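PDB 5CPC: secreted effector protein SopD from Salmonella typhimurium, which alters host cell physiology as a secreted virulence effector, contributing to replication in macrophages and acting with SopB in membrane fission and macropinosome formation during invasion. Local coordinates for residues A[30-34]-A[159-163]; A[107-111]-A[121-127]; A[216-220]-A[277-281]. One frame throughout, in Å; residues are numbered along the deposited sequence.

The modelled chain begins at residue 30, and interaction 1 at once ties this first stretch to residues 159-163, at the end of helix 141-160, closing a loop of more than 120 residues. Nested inside that loop, interaction 2 closes a short β-hairpin, nine residues between its segments, pairing strand 109-114 with strand 117-123 and with the start of helix 124-127, which precedes helix 141-160 in the chain. Interaction 3 follows in series, joining the turn after helix 209-215 to helix 264-283 and closing a loop of 56 residues that contains strands 232-237 and 240-245. Interactions 1 and 3 sit on opposite sides of the chain's centre, with about 29 Å between nearest atoms.

Interaction 1: A[30-34]-A[159-163]; sequences KAIHM and TWHPE
I32 and W160 mark the nearest approach of the two backbones, their CA atoms 6.2 Å apart, where the irregular start of the modelled chain runs past the C-terminal end of helix 141-160. H161 is the first residue to leave the helical path. No direct hydrogen bond joins the segments; the contact is a water-bridged helix C-terminus with a His-carboxylate hydrogen bond beside it. The water accepts from H33 N at 2.7 Å and donates to W160 O and to E163 OE2. It thus couples the carbonyl of the last helical residue to a carboxylate just beyond the helix. The other oxygen of this carboxylate takes the hydrogen of the H161 ring: ND1 to E163 OE1 is 2.9 Å, in the plane of the imidazole but 32° out of that of the carboxylate, on its syn side. E163 brings its carboxylate back to the imidazole by a bend at chi2 (-85°). Held this way, the H161 ring turns its edge toward A31, with CE1 3.4 Å from the A31 carbonyl O. I32 packs CD1 against W160 CB at 3.6 Å, while L53 of helix 49-60 touches both side chains. W160 NE1 is bound by Y82 OH, and the H33 ring bonds through ND1 to D38. M34 makes a Met-aromatic contact, its SD at the rim of the indole, 3.9 Å from W160 CE3 and 3.3 Å from T159 O. A bend at chi3 (-46°) turns the M34 methyl toward the proline, so that CE rests 3.7 Å from P162 CG.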
ATOM      1  N   LYS A  30      -0.420  19.241 -10.049  1.00 66.81           N
ATOM      2  CA  LYS A  30      -0.232  18.496 -11.347  1.00 66.97           C
ATOM      3  C   LYS A  30      -1.505  18.522 -12.240  1.00 65.61           C
ATOM      4  O   LYS A  30      -2.596  18.128 -11.791  1.00 64.47           O
ATOM      5  CB  LYS A  30       0.157  17.052 -11.066  1.00 66.52           C
ATOM      6  CG  LYS A  30       1.456  16.608 -11.712  1.00 71.65           C
ATOM      7  CD  LYS A  30       1.216  16.042 -13.106  1.00 75.03           C
ATOM      8  CE  LYS A  30       2.178  14.875 -13.413  1.00 76.82           C
ATOM      9  NZ  LYS A  30       3.642  15.223 -13.568  1.00 75.50           N
ATOM     10  N   ALA A  31      -1.331  18.931 -13.505  1.00 64.42           N
ATOM     11  CA  ALA A  31      -2.422  19.099 -14.484  1.00 61.86           C
ATOM     12  C   ALA A  31      -3.476  17.974 -14.596  1.00 59.79           C
ATOM     13  O   ALA A  31      -3.165  16.824 -14.937  1.00 58.69           O
ATOM     14  CB  ALA A  31      -1.845  19.439 -15.891  1.00 63.37           C
ATOM     15  N   ILE A  32      -4.735  18.329 -14.339  1.00 57.52           N
ATOM     16  CA  ILE A  32      -5.810  17.410 -14.570  1.00 55.45           C
ATOM     17  C   ILE A  32      -6.339  17.642 -15.991  1.00 56.15           C
ATOM     18  O   ILE A  32      -6.474  18.776 -16.433  1.00 56.45           O
ATOM     19  CB  ILE A  32      -6.885  17.628 -13.576  1.00 55.49           C
ATOM     20  CG1 ILE A  32      -6.350  17.207 -12.190  1.00 53.27           C
ATOM     21  CG2 ILE A  32      -8.166  16.906 -14.051  1.00 52.94           C
ATOM     22  CD1 ILE A  32      -7.339  17.408 -11.063  1.00 52.42           C
ATOM     23  N   HIS A  33      -6.641  16.561 -16.696  1.00 55.21           N
ATOM     24  CA  HIS A  33      -6.998  16.630 -18.097  1.00 55.52           C
ATOM     25  C   HIS A  33      -8.357  16.030 -18.393  1.00 53.78           C
ATOM     26  O   HIS A  33      -8.871  16.202 -19.494  1.00 52.60           O
ATOM     27  CB  HIS A  33      -5.970  15.833 -18.940  1.00 57.75           C
ATOM     28  CG  HIS A  33      -4.536  16.254 -18.764  1.00 60.91           C
ATOM     29  ND1 HIS A  33      -4.062  17.489 -19.164  1.00 63.49           N
ATOM     30  CD2 HIS A  33      -3.460  15.573 -18.279  1.00 63.90           C
ATOM     31  CE1 HIS A  33      -2.758  17.557 -18.916  1.00 66.08           C
ATOM     32  NE2 HIS A  33      -2.370  16.408 -18.379  1.00 62.50           N
ATOM     33  N   MET A  34      -8.922  15.277 -17.445  1.00 51.36           N
ATOM     34  CA  MET A  34     -10.138  14.542 -17.739  1.00 50.49           C
ATOM     35  C   MET A  34     -11.299  15.493 -18.095  1.00 49.45           C
ATOM     36  O   MET A  34     -11.313  16.672 -17.709  1.00 48.26           O
ATOM     37  CB  MET A  34     -10.514  13.740 -16.542  1.00 50.06           C
ATOM     38  CG  MET A  34     -10.897  14.676 -15.406  1.00 50.55           C
ATOM     39  SD  MET A  34     -11.184  13.783 -13.888  1.00 58.71           S
ATOM     40  CE  MET A  34     -12.204  12.464 -14.476  1.00 58.15           C
ATOM     41  N   THR A 159      -9.278   9.104  -9.575  1.00 45.94           N
ATOM     42  CA  THR A 159     -10.347  10.102  -9.583  1.00 47.45           C
ATOM     43  C   THR A 159      -9.952  11.261 -10.492  1.00 47.55           C
ATOM     44  O   THR A 159     -10.720  11.693 -11.356  1.00 47.75           O
ATOM     45  CB  THR A 159     -10.617  10.601  -8.131  1.00 46.86           C
ATOM     46  OG1 THR A 159     -11.249   9.548  -7.393  1.00 48.87           O
ATOM     47  CG2 THR A 159     -11.503  11.852  -8.081  1.00 49.04           C
ATOM     48  N   TRP A 160      -8.768  11.799 -10.271  1.00 46.35           N
ATOM     49  CA  TRP A 160      -8.319  12.912 -11.054  1.00 47.40           C
ATOM     50  C   TRP A 160      -7.474  12.502 -12.269  1.00 48.71           C
ATOM     51  O   TRP A 160      -7.230  13.367 -13.137  1.00 48.19           O
ATOM     52  CB  TRP A 160      -7.572  13.948 -10.194  1.00 47.39           C
ATOM     53  CG  TRP A 160      -8.396  14.464  -9.066  1.00 49.28           C
ATOM     54  CD1 TRP A 160      -8.007  14.595  -7.750  1.00 47.68           C
ATOM     55  CD2 TRP A 160      -9.772  14.899  -9.126  1.00 50.98           C
ATOM     56  NE1 TRP A 160      -9.051  15.092  -6.998  1.00 46.24           N
ATOM     57  CE2 TRP A 160     -10.146  15.281  -7.798  1.00 51.89           C
ATOM     58  CE3 TRP A 160     -10.722  15.013 -10.166  1.00 51.49           C
ATOM     59  CZ2 TRP A 160     -11.425  15.788  -7.489  1.00 52.51           C
ATOM     60  CZ3 TRP A 160     -12.010  15.505  -9.866  1.00 52.84           C
ATOM     61  CH2 TRP A 160     -12.352  15.879  -8.527  1.00 52.49           C
ATOM     62  N   HIS A 161      -7.036  11.232 -12.356  1.00 47.74           N
ATOM     63  CA  HIS A 161      -6.174  10.821 -13.490  1.00 49.13           C
ATOM     64  C   HIS A 161      -6.522   9.487 -14.033  1.00 49.15           C
ATOM     65  O   HIS A 161      -5.669   8.593 -13.997  1.00 49.94           O
ATOM     66  CB  HIS A 161      -4.700  10.788 -13.099  1.00 48.20           C
ATOM     67  CG  HIS A 161      -4.224  12.106 -12.638  1.00 49.47           C
ATOM     68  ND1 HIS A 161      -3.973  13.137 -13.517  1.00 51.58           N
ATOM     69  CD2 HIS A 161      -4.065  12.611 -11.392  1.00 47.98           C
ATOM     70  CE1 HIS A 161      -3.632  14.216 -12.827  1.00 54.00           C
ATOM     71  NE2 HIS A 161      -3.662  13.918 -11.538  1.00 53.53           N
ATOM     72  N   PRO A 162      -7.758   9.351 -14.522  1.00 48.71           N
ATOM     73  CA  PRO A 162      -8.292   8.140 -15.063  1.00 50.56           C
ATOM     74  C   PRO A 162      -7.493   7.680 -16.313  1.00 53.55           C
ATOM     75  O   PRO A 162      -7.541   6.499 -16.670  1.00 54.39           O
ATOM     76  CB  PRO A 162      -9.727   8.550 -15.440  1.00 51.39           C
ATOM     77  CG  PRO A 162      -9.663  10.044 -15.704  1.00 49.64           C
ATOM     78  CD  PRO A 162      -8.708  10.486 -14.637  1.00 48.86           C
ATOM     79  N   GLU A 163      -6.768   8.613 -16.954  1.00 54.95           N
ATOM     80  CA  GLU A 163      -5.944   8.299 -18.121  1.00 57.52           C
ATOM     81  C   GLU A 163      -4.934   7.254 -17.667  1.00 58.05           C
ATOM     82  O   GLU A 163      -4.623   6.338 -18.439  1.00 60.26           O
ATOM     83  CB  GLU A 163      -5.259   9.561 -18.700  1.00 57.77           C
ATOM     84  CG  GLU A 163      -4.221  10.345 -17.784  1.00 56.50           C
ATOM     85  CD  GLU A 163      -4.893  11.392 -16.810  1.00 59.42           C
ATOM     86  OE1 GLU A 163      -4.148  12.239 -16.224  1.00 57.65           O
ATOM     87  OE2 GLU A 163      -6.151  11.390 -16.623  1.00 54.71           O
TER
HETATM   88  O   HOH W   1      -6.949  13.976 -15.840  1.00 34.05           O

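Interaction 2: A[107-111]-A[121-127]; sequences QTQFL and QSNIKDI
F110 and S122 bond in both directions through their backbones, F110 N to S122 O and S122 N to F110 O each spanning 3.0 Å, which makes them a hydrogen-bonded antiparallel pair. A third bond, I124 N to T108 O at 3.1 Å, carries the ladder past the strand end into the first residue of helix 124-127; here the donor stands above the carbonyl plane, 41° out of it. Q109 with N123 and L111 with Q121 are the non-hydrogen-bonded pairs, and their side chains share one face of the sheet. Bent at chi2 (-128°), Q109 lays its amide between those of Q121 and N123, with NE2 2.7 Å from N123 OD1. N123 ND2 hydrogen-bonds D126 OD2 in the turn that follows. L111 runs alongside Q121 and rests CD2 on its amide end, 3.5 Å from Q121 NE2. F110 occupies the other face, where the ring meets I124 CD1 at its edge, 3.6 Å from CE2. I127 crosses the F110 side chain at about a right angle, its CD1 3.6 Å from F110 CD2. L148 of helix 141-160 and I101 of strand 99-103 cover more of this phenylalanine. A β-hairpin whose second strand turns directly into a short helix results, the face of the three-stranded antiparallel sheet that bears F110 being packed on helix 141-160.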
ATOM      1  N   GLN A 107     -13.272  -5.002  12.986  1.00 68.39           N
ATOM      2  CA  GLN A 107     -12.256  -4.448  12.056  1.00 68.03           C
ATOM      3  C   GLN A 107     -12.403  -5.032  10.636  1.00 67.04           C
ATOM      4  O   GLN A 107     -11.435  -5.516  10.043  1.00 67.47           O
ATOM      5  CB  GLN A 107     -10.818  -4.640  12.591  1.00 67.48           C
ATOM      6  CG  GLN A 107     -10.642  -4.359  14.103  1.00 71.74           C
ATOM      7  CD  GLN A 107      -9.192  -4.644  14.618  1.00 75.71           C
ATOM      8  OE1 GLN A 107      -8.838  -4.198  15.710  1.00 79.07           O
ATOM      9  NE2 GLN A 107      -8.375  -5.396  13.839  1.00 74.12           N
ATOM     10  N   THR A 108     -13.621  -5.000  10.108  1.00 67.42           N
ATOM     11  CA  THR A 108     -13.878  -5.435   8.731  1.00 66.19           C
ATOM     12  C   THR A 108     -14.662  -4.349   7.959  1.00 64.95           C
ATOM     13  O   THR A 108     -15.004  -4.502   6.774  1.00 64.95           O
ATOM     14  CB  THR A 108     -14.627  -6.794   8.686  1.00 67.53           C
ATOM     15  OG1 THR A 108     -15.975  -6.610   9.109  1.00 68.69           O
ATOM     16  CG2 THR A 108     -13.946  -7.829   9.611  1.00 68.11           C
ATOM     17  N   GLN A 109     -14.981  -3.280   8.680  1.00 63.19           N
ATOM     18  CA  GLN A 109     -15.666  -2.139   8.138  1.00 60.38           C
ATOM     19  C   GLN A 109     -14.924  -0.911   8.592  1.00 57.65           C
ATOM     20  O   GLN A 109     -14.579  -0.785   9.768  1.00 57.27           O
ATOM     21  CB  GLN A 109     -17.105  -2.065   8.616  1.00 62.44           C
ATOM     22  CG  GLN A 109     -17.975  -3.204   8.094  1.00 67.40           C
ATOM     23  CD  GLN A 109     -19.215  -2.703   7.461  1.00 69.73           C
ATOM     24  OE1 GLN A 109     -20.212  -2.439   8.139  1.00 75.15           O
ATOM     25  NE2 GLN A 109     -19.178  -2.549   6.165  1.00 66.38           N
ATOM     26  N   PHE A 110     -14.625  -0.036   7.642  1.00 54.32           N
ATOM     27  CA  PHE A 110     -14.137   1.307   7.951  1.00 52.55           C
ATOM     28  C   PHE A 110     -15.359   2.160   8.057  1.00 52.77           C
ATOM     29  O   PHE A 110     -16.265   2.031   7.243  1.00 54.40           O
ATOM     30  CB  PHE A 110     -13.150   1.847   6.903  1.00 49.12           C
ATOM     31  CG  PHE A 110     -11.888   1.056   6.818  1.00 48.60           C
ATOM     32  CD1 PHE A 110     -10.841   1.251   7.746  1.00 45.59           C
ATOM     33  CD2 PHE A 110     -11.735   0.082   5.840  1.00 45.45           C
ATOM     34  CE1 PHE A 110      -9.645   0.496   7.675  1.00 45.99           C
ATOM     35  CE2 PHE A 110     -10.541  -0.672   5.732  1.00 42.79           C
ATOM     36  CZ  PHE A 110      -9.486  -0.480   6.640  1.00 43.61           C
ATOM     37  N   LEU A 111     -15.394   2.993   9.095  1.00 53.32           N
ATOM     38  CA  LEU A 111     -16.511   3.871   9.377  1.00 53.66           C
ATOM     39  C   LEU A 111     -16.066   5.296   9.198  1.00 52.74           C
ATOM     40  O   LEU A 111     -15.180   5.748   9.881  1.00 52.77           O
ATOM     41  CB  LEU A 111     -16.979   3.676  10.822  1.00 56.68           C
ATOM     42  CG  LEU A 111     -17.339   2.274  11.315  1.00 57.63           C
ATOM     43  CD1 LEU A 111     -17.777   2.320  12.793  1.00 59.46           C
ATOM     44  CD2 LEU A 111     -18.453   1.669  10.486  1.00 57.63           C
ATOM     45  N   GLN A 121     -19.940   3.754   5.246  1.00 61.73           N
ATOM     46  CA  GLN A 121     -19.030   2.669   5.625  1.00 62.61           C
ATOM     47  C   GLN A 121     -18.501   1.952   4.398  1.00 62.42           C
ATOM     48  O   GLN A 121     -19.108   2.049   3.320  1.00 62.48           O
ATOM     49  CB  GLN A 121     -19.757   1.643   6.436  1.00 63.98           C
ATOM     50  CG  GLN A 121     -20.773   2.230   7.394  1.00 67.46           C
ATOM     51  CD  GLN A 121     -21.273   1.211   8.387  1.00 68.93           C
ATOM     52  OE1 GLN A 121     -22.178   1.484   9.153  1.00 72.17           O
ATOM     53  NE2 GLN A 121     -20.663   0.032   8.390  1.00 70.11           N
ATOM     54  N   SER A 122     -17.399   1.215   4.553  1.00 61.51           N
ATOM     55  CA  SER A 122     -16.985   0.295   3.501  1.00 61.46           C
ATOM     56  C   SER A 122     -16.385  -0.990   4.028  1.00 61.28           C
ATOM     57  O   SER A 122     -15.565  -0.944   4.959  1.00 60.51           O
ATOM     58  CB  SER A 122     -16.052   1.018   2.544  1.00 60.86           C
ATOM     59  OG  SER A 122     -16.810   1.979   1.802  1.00 62.99           O
ATOM     60  N   ASN A 123     -16.847  -2.126   3.484  1.00 61.23           N
ATOM     61  CA  ASN A 123     -16.259  -3.433   3.773  1.00 61.98           C
ATOM     62  C   ASN A 123     -14.856  -3.356   3.200  1.00 58.96           C
ATOM     63  O   ASN A 123     -14.635  -2.798   2.094  1.00 56.71           O
ATOM     64  CB  ASN A 123     -16.917  -4.615   3.027  1.00 64.81           C
ATOM     65  CG  ASN A 123     -18.313  -4.883   3.439  1.00 72.11           C
ATOM     66  OD1 ASN A 123     -18.705  -4.697   4.599  1.00 81.60           O
ATOM     67  ND2 ASN A 123     -19.112  -5.330   2.478  1.00 80.44           N
ATOM     68  N   ILE A 124     -13.922  -3.940   3.928  1.00 56.65           N
ATOM     69  CA  ILE A 124     -12.522  -4.000   3.493  1.00 54.37           C
ATOM     70  C   ILE A 124     -12.337  -4.967   2.309  1.00 53.87           C
ATOM     71  O   ILE A 124     -11.477  -4.777   1.460  1.00 53.53           O
ATOM     72  CB  ILE A 124     -11.587  -4.385   4.687  1.00 54.21           C
ATOM     73  CG1 ILE A 124     -10.134  -4.509   4.209  1.00 52.21           C
ATOM     74  CG2 ILE A 124     -12.107  -5.666   5.383  1.00 53.63           C
ATOM     75  CD1 ILE A 124      -9.097  -3.964   5.162  1.00 53.98           C
ATOM     76  N   LYS A 125     -13.137  -6.013   2.260  1.00 54.83           N
ATOM     77  CA  LYS A 125     -13.124  -6.887   1.111  1.00 56.85           C
ATOM     78  C   LYS A 125     -13.631  -6.218  -0.172  1.00 57.40           C
ATOM     79  O   LYS A 125     -13.174  -6.577  -1.242  1.00 58.02           O
ATOM     80  CB  LYS A 125     -13.900  -8.138   1.411  1.00 58.98           C
ATOM     81  CG  LYS A 125     -13.298  -8.851   2.615  1.00 61.57           C
ATOM     82  CD  LYS A 125     -14.072 -10.121   2.952  1.00 63.82           C
ATOM     83  CE  LYS A 125     -13.727 -10.584   4.353  1.00 61.85           C
ATOM     84  NZ  LYS A 125     -14.316 -11.914   4.524  1.00 66.49           N
ATOM     85  N   ASP A 126     -14.552  -5.257  -0.053  1.00 56.86           N
ATOM     86  CA  ASP A 126     -14.979  -4.454  -1.191  1.00 57.94           C
ATOM     87  C   ASP A 126     -13.921  -3.434  -1.594  1.00 56.89           C
ATOM     88  O   ASP A 126     -13.657  -3.301  -2.778  1.00 58.28           O
ATOM     89  CB  ASP A 126     -16.347  -3.774  -0.943  1.00 58.21           C
ATOM     90  CG  ASP A 126     -17.506  -4.784  -0.818  1.00 60.99           C
ATOM     91  OD1 ASP A 126     -17.312  -5.954  -1.192  1.00 63.60           O
ATOM     92  OD2 ASP A 126     -18.607  -4.397  -0.344  1.00 65.08           O
ATOM     93  N   ILE A 127     -13.283  -2.762  -0.629  1.00 55.63           N
ATOM     94  CA  ILE A 127     -12.151  -1.861  -0.901  1.00 53.73           C
ATOM     95  C   ILE A 127     -11.023  -2.588  -1.613  1.00 54.00           C
ATOM     96  O   ILE A 127     -10.422  -2.046  -2.523  1.00 53.27           O
ATOM     97  CB  ILE A 127     -11.532  -1.270   0.388  1.00 53.68           C
ATOM     98  CG1 ILE A 127     -12.247  -0.017   0.812  1.00 52.95           C
ATOM     99  CG2 ILE A 127     -10.037  -0.892   0.159  1.00 51.50           C
ATOM    100  CD1 ILE A 127     -12.047   0.343   2.255  1.00 56.18           C
TER

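Interaction 3: A[216-220]-A[277-281]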
ATOM      1  N   ALA A 216      13.079 -19.662   2.651  1.00 46.59           N
ATOM      2  CA  ALA A 216      12.320 -19.847   1.423  1.00 50.10           C
ATOM      3  C   ALA A 216      10.878 -19.279   1.544  1.00 50.82           C
ATOM      4  O   ALA A 216      10.366 -18.612   0.647  1.00 50.39           O
ATOM      5  CB  ALA A 216      12.310 -21.366   1.054  1.00 51.49           C
ATOM      6  N   CYS A 217      10.285 -19.473   2.719  1.00 51.20           N
ATOM      7  CA  CYS A 217       8.958 -19.099   2.978  1.00 53.27           C
ATOM      8  C   CYS A 217       8.652 -17.594   2.982  1.00 53.35           C
ATOM      9  O   CYS A 217       7.508 -17.224   2.786  1.00 51.57           O
ATOM     10  CB  CYS A 217       8.543 -19.732   4.290  1.00 54.26           C
ATOM     11  SG  CYS A 217       9.138 -18.887   5.767  1.00 58.72           S
ATOM     12  N   ILE A 218       9.648 -16.728   3.202  1.00 53.14           N
ATOM     13  CA  ILE A 218       9.352 -15.280   3.188  1.00 54.15           C
ATOM     14  C   ILE A 218       9.283 -14.706   1.793  1.00 55.76           C
ATOM     15  O   ILE A 218       9.172 -13.490   1.657  1.00 55.01           O
ATOM     16  CB  ILE A 218      10.356 -14.411   4.007  1.00 52.03           C
ATOM     17  CG1 ILE A 218      11.771 -14.508   3.395  1.00 52.08           C
ATOM     18  CG2 ILE A 218      10.289 -14.833   5.447  1.00 50.68           C
ATOM     19  CD1 ILE A 218      12.854 -13.572   4.013  1.00 49.33           C
ATOM     20  N   ASN A 219       9.419 -15.566   0.773  1.00 58.73           N
ATOM     21  CA  ASN A 219       9.422 -15.146  -0.635  1.00 61.41           C
ATOM     22  C   ASN A 219       8.965 -16.324  -1.509  1.00 63.79           C
ATOM     23  O   ASN A 219       9.558 -16.645  -2.547  1.00 66.34           O
ATOM     24  CB  ASN A 219      10.809 -14.631  -1.054  1.00 61.84           C
ATOM     25  CG  ASN A 219      10.879 -14.158  -2.507  1.00 64.50           C
ATOM     26  OD1 ASN A 219       9.866 -13.790  -3.105  1.00 66.47           O
ATOM     27  ND2 ASN A 219      12.095 -14.206  -3.095  1.00 67.27           N
ATOM     28  N   ALA A 220       7.902 -16.976  -1.074  1.00 64.80           N
ATOM     29  CA  ALA A 220       7.179 -17.929  -1.922  1.00 66.18           C
ATOM     30  C   ALA A 220       7.984 -19.212  -2.230  1.00 67.12           C
ATOM     31  O   ALA A 220       7.878 -19.759  -3.341  1.00 68.33           O
ATOM     32  CB  ALA A 220       6.667 -17.230  -3.232  1.00 66.02           C
ATOM     33  N   ASP A 277       2.837 -16.742   3.276  1.00 54.64           N
ATOM     34  CA  ASP A 277       4.174 -16.311   3.633  1.00 53.03           C
ATOM     35  C   ASP A 277       4.215 -15.600   4.970  1.00 52.16           C
ATOM     36  O   ASP A 277       5.105 -15.829   5.826  1.00 52.04           O
ATOM     37  CB  ASP A 277       4.637 -15.329   2.615  1.00 53.44           C
ATOM     38  CG  ASP A 277       5.096 -15.977   1.314  1.00 57.65           C
ATOM     39  OD1 ASP A 277       4.526 -17.004   0.872  1.00 59.49           O
ATOM     40  OD2 ASP A 277       6.036 -15.392   0.709  1.00 62.68           O
ATOM     41  N   TYR A 278       3.262 -14.712   5.151  1.00 50.70           N
ATOM     42  CA  TYR A 278       3.136 -13.982   6.398  1.00 48.81           C
ATOM     43  C   TYR A 278       2.988 -14.932   7.583  1.00 48.72           C
ATOM     44  O   TYR A 278       3.606 -14.747   8.640  1.00 48.84           O
ATOM     45  CB  TYR A 278       1.912 -13.057   6.306  1.00 47.30           C
ATOM     46  CG  TYR A 278       1.774 -12.044   7.413  1.00 45.04           C
ATOM     47  CD1 TYR A 278       2.593 -10.932   7.460  1.00 44.62           C
ATOM     48  CD2 TYR A 278       0.766 -12.165   8.374  1.00 47.06           C
ATOM     49  CE1 TYR A 278       2.477  -9.961   8.469  1.00 45.26           C
ATOM     50  CE2 TYR A 278       0.606 -11.205   9.370  1.00 48.99           C
ATOM     51  CZ  TYR A 278       1.475 -10.098   9.405  1.00 48.66           C
ATOM     52  OH  TYR A 278       1.333  -9.114  10.357  1.00 53.22           O
ATOM     53  N   ASN A 279       2.125 -15.914   7.424  1.00 49.15           N
ATOM     54  CA  ASN A 279       1.854 -16.865   8.511  1.00 50.06           C
ATOM     55  C   ASN A 279       3.051 -17.793   8.751  1.00 50.07           C
ATOM     56  O   ASN A 279       3.382 -18.094   9.909  1.00 49.27           O
ATOM     57  CB  ASN A 279       0.543 -17.653   8.255  1.00 52.35           C
ATOM     58  CG  ASN A 279      -0.719 -16.756   8.363  1.00 54.51           C
ATOM     59  OD1 ASN A 279      -0.812 -15.895   9.246  1.00 56.77           O
ATOM     60  ND2 ASN A 279      -1.650 -16.926   7.435  1.00 55.00           N
ATOM     61  N   ASP A 280       3.711 -18.214   7.664  1.00 49.69           N
ATOM     62  CA  ASP A 280       4.910 -19.061   7.784  1.00 50.33           C
ATOM     63  C   ASP A 280       5.939 -18.282   8.537  1.00 48.81           C
ATOM     64  O   ASP A 280       6.579 -18.818   9.435  1.00 49.91           O
ATOM     65  CB  ASP A 280       5.492 -19.451   6.412  1.00 50.47           C
ATOM     66  CG  ASP A 280       4.690 -20.551   5.710  1.00 56.92           C
ATOM     67  OD1 ASP A 280       3.945 -21.275   6.416  1.00 60.01           O
ATOM     68  OD2 ASP A 280       4.802 -20.697   4.459  1.00 61.37           O
ATOM     69  N   TYR A 281       6.112 -17.017   8.170  1.00 46.30           N
ATOM     70  CA  TYR A 281       7.180 -16.230   8.760  1.00 45.81           C
ATOM     71  C   TYR A 281       6.939 -16.176  10.307  1.00 47.15           C
ATOM     72  O   TYR A 281       7.816 -16.513  11.099  1.00 45.99           O
ATOM     73  CB  TYR A 281       7.261 -14.814   8.080  1.00 43.03           C
ATOM     74  CG  TYR A 281       7.995 -13.876   8.941  1.00 43.16           C
ATOM     75  CD1 TYR A 281       9.366 -14.024   9.134  1.00 36.53           C
ATOM     76  CD2 TYR A 281       7.345 -12.858   9.613  1.00 41.05           C
ATOM     77  CE1 TYR A 281      10.059 -13.183   9.951  1.00 39.11           C
ATOM     78  CE2 TYR A 281       8.056 -12.024  10.494  1.00 43.17           C
ATOM     79  CZ  TYR A 281       9.409 -12.185  10.644  1.00 39.48           C
ATOM     80  OH  TYR A 281      10.166 -11.375  11.492  1.00 39.49           O
TER
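C217 and D280 supply part of the van der Waals contact between the short 3-10 turn after helix 209-215 and one flank of helix 264-283. C217 CB lies 3.7 Å from D280 CB, and the sulfur stands equally near that methylene, placed there by a chi1 of 79° that sets SG between its own backbone N and carbonyl carbon. Next to it I218 reaches Y281 with its CG2 branch, 3.9 Å from CD1, the two side chains crossing at a slant. I288 of helix 285-298 touches both C217 and Y281, and F243 of strand 240-245 also packs on the tyrosine, whose hydroxyl bonds to D289. The polar part centres on D277. Its OD2 accepts a weak hydrogen bond from A220 N, 3.0 Å long with an angle of only 132° at the hydrogen, and forms a salt bridge with K231. C217 O lies 3.1 Å from the same OD2 although both are acceptors, and D277 CA offers this carbonyl a long CH···O contact of 3.6 Å. Within the turn, N219 N bonds back to A216 O. The lysine probably offsets the repulsion between the carboxylate and the carbonyl and may keep D277 ionised, so that K231 is probably the main partner of this buried carboxylate, beside the weak bond from A220 N.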